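Local structure of beta-glucuronidase (Dictyoglomus thermophilum, 6XXW) at residues A[90-96]-A[120-126]. The protein probably hydrolyses beta-D-glucuronides, releasing glucuronic acid, as a glycoside hydrolase of family 2. Numbering follows the deposited sequence.
Sequences NIFLRVG and PFEAEIS
R94 and E122 form a salt bridge across two antiparallel strands, with NE (2.9 Å) and NH2 (3.1 Å) of R94 both donating to E122 OE1. That oxygen sits in the guanidinium plane, yet both nitrogens reach it from one face of a carboxylate turned 60° away. Bent at chi2 and chi3, the R94 chain runs alongside P120, CD 3.8 Å from P120 CB, and brings NE to E122. With an alanine here, the E122 carboxylate would probably lose its countercharge and the L22 carbonyl its NH2 donor. On the same face, E124 CG lies over the F92 ring, 4.1 Å from its centroid and 20° off the normal, a CH-pi contact. The E124 chain then bends at chi2 (-83°), and OE2 takes the I91 N-H in a nearly straight bond of 2.8 Å on its anti side, while the S126 hydroxyl donates to its syn lone pair. Beyond the L93–A123 pair, I125 N still bonds to I91 O, but the I91 N-H thus goes to a carboxylate rather than to a backbone carbonyl. On the other face V95 CB sits over the F121 ring, 3.8 Å from the centroid, and I125 CG2 packs on L93 CB at 3.9 Å. The pairing belongs to the antiparallel sheet of the region assigned to the family's sugar-binding domain. Strand 185-191 pairs with the other edge of 90-96 through backbone bonds such as F92 with Y189, whose hydroxyl hydrogen-bonds to E122 OE1 while its ring meets that of F92; strands 101-106 and 109-115 pack against the L93, F121 and A123 face, H114 stacking on F121.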
loop_
_atom_site.group_PDB
_atom_site.type_symbol
_atom_site.label_atom_id
_atom_site.label_comp_id
_atom_site.label_asym_id
_atom_site.label_seq_id
_atom_site.Cartn_x
_atom_site.Cartn_y
_atom_site.Cartn_z
ATOM N N ASN A 90 44.416 -33.106 -4.650
ATOM C CA ASN A 90 43.008 -33.478 -4.576
ATOM C C ASN A 90 42.166 -32.327 -5.117
ATOM O O ASN A 90 42.459 -31.162 -4.867
ATOM C CB ASN A 90 42.595 -33.785 -3.138
ATOM C CG ASN A 90 43.054 -35.156 -2.681
ATOM O OD1 ASN A 90 43.159 -36.078 -3.482
ATOM N ND2 ASN A 90 43.326 -35.293 -1.386
ATOM N N ILE A 91 41.133 -32.652 -5.882
ATOM C CA ILE A 91 40.232 -31.651 -6.434
ATOM C C ILE A 91 38.830 -32.007 -5.977
ATOM O O ILE A 91 38.316 -33.078 -6.322
ATOM C CB ILE A 91 40.316 -31.594 -7.962
ATOM C CG1 ILE A 91 41.767 -31.373 -8.404
ATOM C CG2 ILE A 91 39.377 -30.508 -8.506
ATOM C CD1 ILE A 91 41.922 -31.363 -9.914
ATOM N N PHE A 92 38.222 -31.130 -5.186
ATOM C CA PHE A 92 36.905 -31.393 -4.627
ATOM C C PHE A 92 35.886 -30.465 -5.268
ATOM O O PHE A 92 36.139 -29.269 -5.447
ATOM C CB PHE A 92 36.891 -31.207 -3.110
ATOM C CG PHE A 92 37.703 -32.236 -2.359
ATOM C CD1 PHE A 92 37.144 -33.457 -2.008
ATOM C CD2 PHE A 92 39.015 -31.975 -2.007
ATOM C CE1 PHE A 92 37.887 -34.409 -1.318
ATOM C CE2 PHE A 92 39.771 -32.916 -1.320
ATOM C CZ PHE A 92 39.202 -34.135 -0.970
ATOM N N LEU A 93 34.738 -31.025 -5.610
ATOM C CA LEU A 93 33.615 -30.263 -6.132
ATOM C C LEU A 93 32.534 -30.269 -5.070
ATOM O O LEU A 93 32.046 -31.337 -4.704
ATOM C CB LEU A 93 33.109 -30.882 -7.430
ATOM C CG LEU A 93 31.795 -30.372 -8.010
ATOM C CD1 LEU A 93 31.908 -28.907 -8.327
ATOM C CD2 LEU A 93 31.517 -31.149 -9.259
ATOM N N ARG A 94 32.169 -29.087 -4.581
ATOM C CA ARG A 94 31.236 -28.941 -3.470
ATOM C C ARG A 94 29.990 -28.192 -3.929
ATOM O O ARG A 94 30.089 -27.161 -4.607
ATOM C CB ARG A 94 31.916 -28.207 -2.307
ATOM C CG ARG A 94 30.983 -27.586 -1.285
ATOM C CD ARG A 94 30.596 -28.596 -0.218
ATOM N NE ARG A 94 31.751 -29.072 0.538
ATOM C CZ ARG A 94 32.081 -28.646 1.755
ATOM N NH1 ARG A 94 31.342 -27.719 2.364
ATOM N NH2 ARG A 94 33.157 -29.144 2.357
ATOM N N VAL A 95 28.822 -28.715 -3.567
ATOM C CA VAL A 95 27.543 -28.047 -3.812
ATOM C C VAL A 95 26.979 -27.673 -2.448
ATOM O O VAL A 95 26.761 -28.548 -1.603
ATOM C CB VAL A 95 26.561 -28.934 -4.595
ATOM C CG1 VAL A 95 25.227 -28.200 -4.807
ATOM C CG2 VAL A 95 27.155 -29.355 -5.921
ATOM N N GLY A 96 26.775 -26.376 -2.223
ATOM C CA GLY A 96 26.357 -25.930 -0.908
ATOM C C GLY A 96 24.983 -26.447 -0.523
ATOM O O GLY A 96 24.756 -26.820 0.632
ATOM N N PRO A 120 25.293 -29.536 2.459
ATOM C CA PRO A 120 26.205 -29.600 1.313
ATOM C C PRO A 120 26.660 -31.018 0.996
ATOM O O PRO A 120 26.584 -31.938 1.816
ATOM C CB PRO A 120 27.392 -28.752 1.769
ATOM C CG PRO A 120 27.419 -28.954 3.239
ATOM C CD PRO A 120 25.978 -29.046 3.673
ATOM N N PHE A 121 27.170 -31.177 -0.223
ATOM C CA PHE A 121 27.707 -32.466 -0.628
ATOM C C PHE A 121 28.847 -32.222 -1.590
ATOM O O PHE A 121 28.908 -31.181 -2.250
ATOM C CB PHE A 121 26.638 -33.377 -1.257
ATOM C CG PHE A 121 25.789 -32.705 -2.312
ATOM C CD1 PHE A 121 24.761 -31.837 -1.961
ATOM C CD2 PHE A 121 25.990 -32.976 -3.652
ATOM C CE1 PHE A 121 23.972 -31.234 -2.930
ATOM C CE2 PHE A 121 25.209 -32.379 -4.622
ATOM C CZ PHE A 121 24.193 -31.513 -4.263
ATOM N N GLU A 122 29.754 -33.193 -1.665
ATOM C CA GLU A 122 30.965 -32.996 -2.441
ATOM C C GLU A 122 31.516 -34.331 -2.900
ATOM O O GLU A 122 31.141 -35.391 -2.400
ATOM C CB GLU A 122 32.025 -32.233 -1.636
ATOM C CG GLU A 122 32.517 -32.961 -0.409
ATOM C CD GLU A 122 33.704 -32.267 0.238
ATOM O OE1 GLU A 122 33.862 -31.036 0.050
ATOM O OE2 GLU A 122 34.482 -32.953 0.932
ATOM N N ALA A 123 32.417 -34.265 -3.874
ATOM C CA ALA A 123 33.107 -35.458 -4.336
ATOM C C ALA A 123 34.493 -35.054 -4.803
ATOM O O ALA A 123 34.719 -33.903 -5.180
ATOM C CB ALA A 123 32.340 -36.142 -5.470
ATOM N N GLU A 124 35.422 -36.005 -4.774
ATOM C CA GLU A 124 36.741 -35.778 -5.350
ATOM C C GLU A 124 36.666 -36.140 -6.826
ATOM O O GLU A 124 36.144 -37.203 -7.174
ATOM C CB GLU A 124 37.808 -36.602 -4.626
ATOM C CG GLU A 124 39.167 -35.941 -4.637
ATOM C CD GLU A 124 39.923 -36.203 -5.928
ATOM O OE1 GLU A 124 39.689 -37.257 -6.555
ATOM O OE2 GLU A 124 40.758 -35.361 -6.311
ATOM N N ILE A 125 37.142 -35.244 -7.694
ATOM C CA ILE A 125 36.839 -35.369 -9.120
ATOM C C ILE A 125 38.086 -35.393 -9.997
ATOM O O ILE A 125 37.976 -35.369 -11.226
ATOM C CB ILE A 125 35.890 -34.245 -9.592
ATOM C CG1 ILE A 125 36.586 -32.875 -9.516
ATOM C CG2 ILE A 125 34.587 -34.249 -8.776
ATOM C CD1 ILE A 125 35.896 -31.756 -10.356
ATOM N N SER A 126 39.276 -35.474 -9.398
ATOM C CA SER A 126 40.491 -35.424 -10.211
ATOM C C SER A 126 40.519 -36.537 -11.258
ATOM O O SER A 126 41.121 -36.368 -12.325
ATOM C CB SER A 126 41.728 -35.497 -9.312
ATOM O OG SER A 126 41.758 -36.721 -8.620
HETATM O O HOH W 1 43.193 -37.176 -6.061
#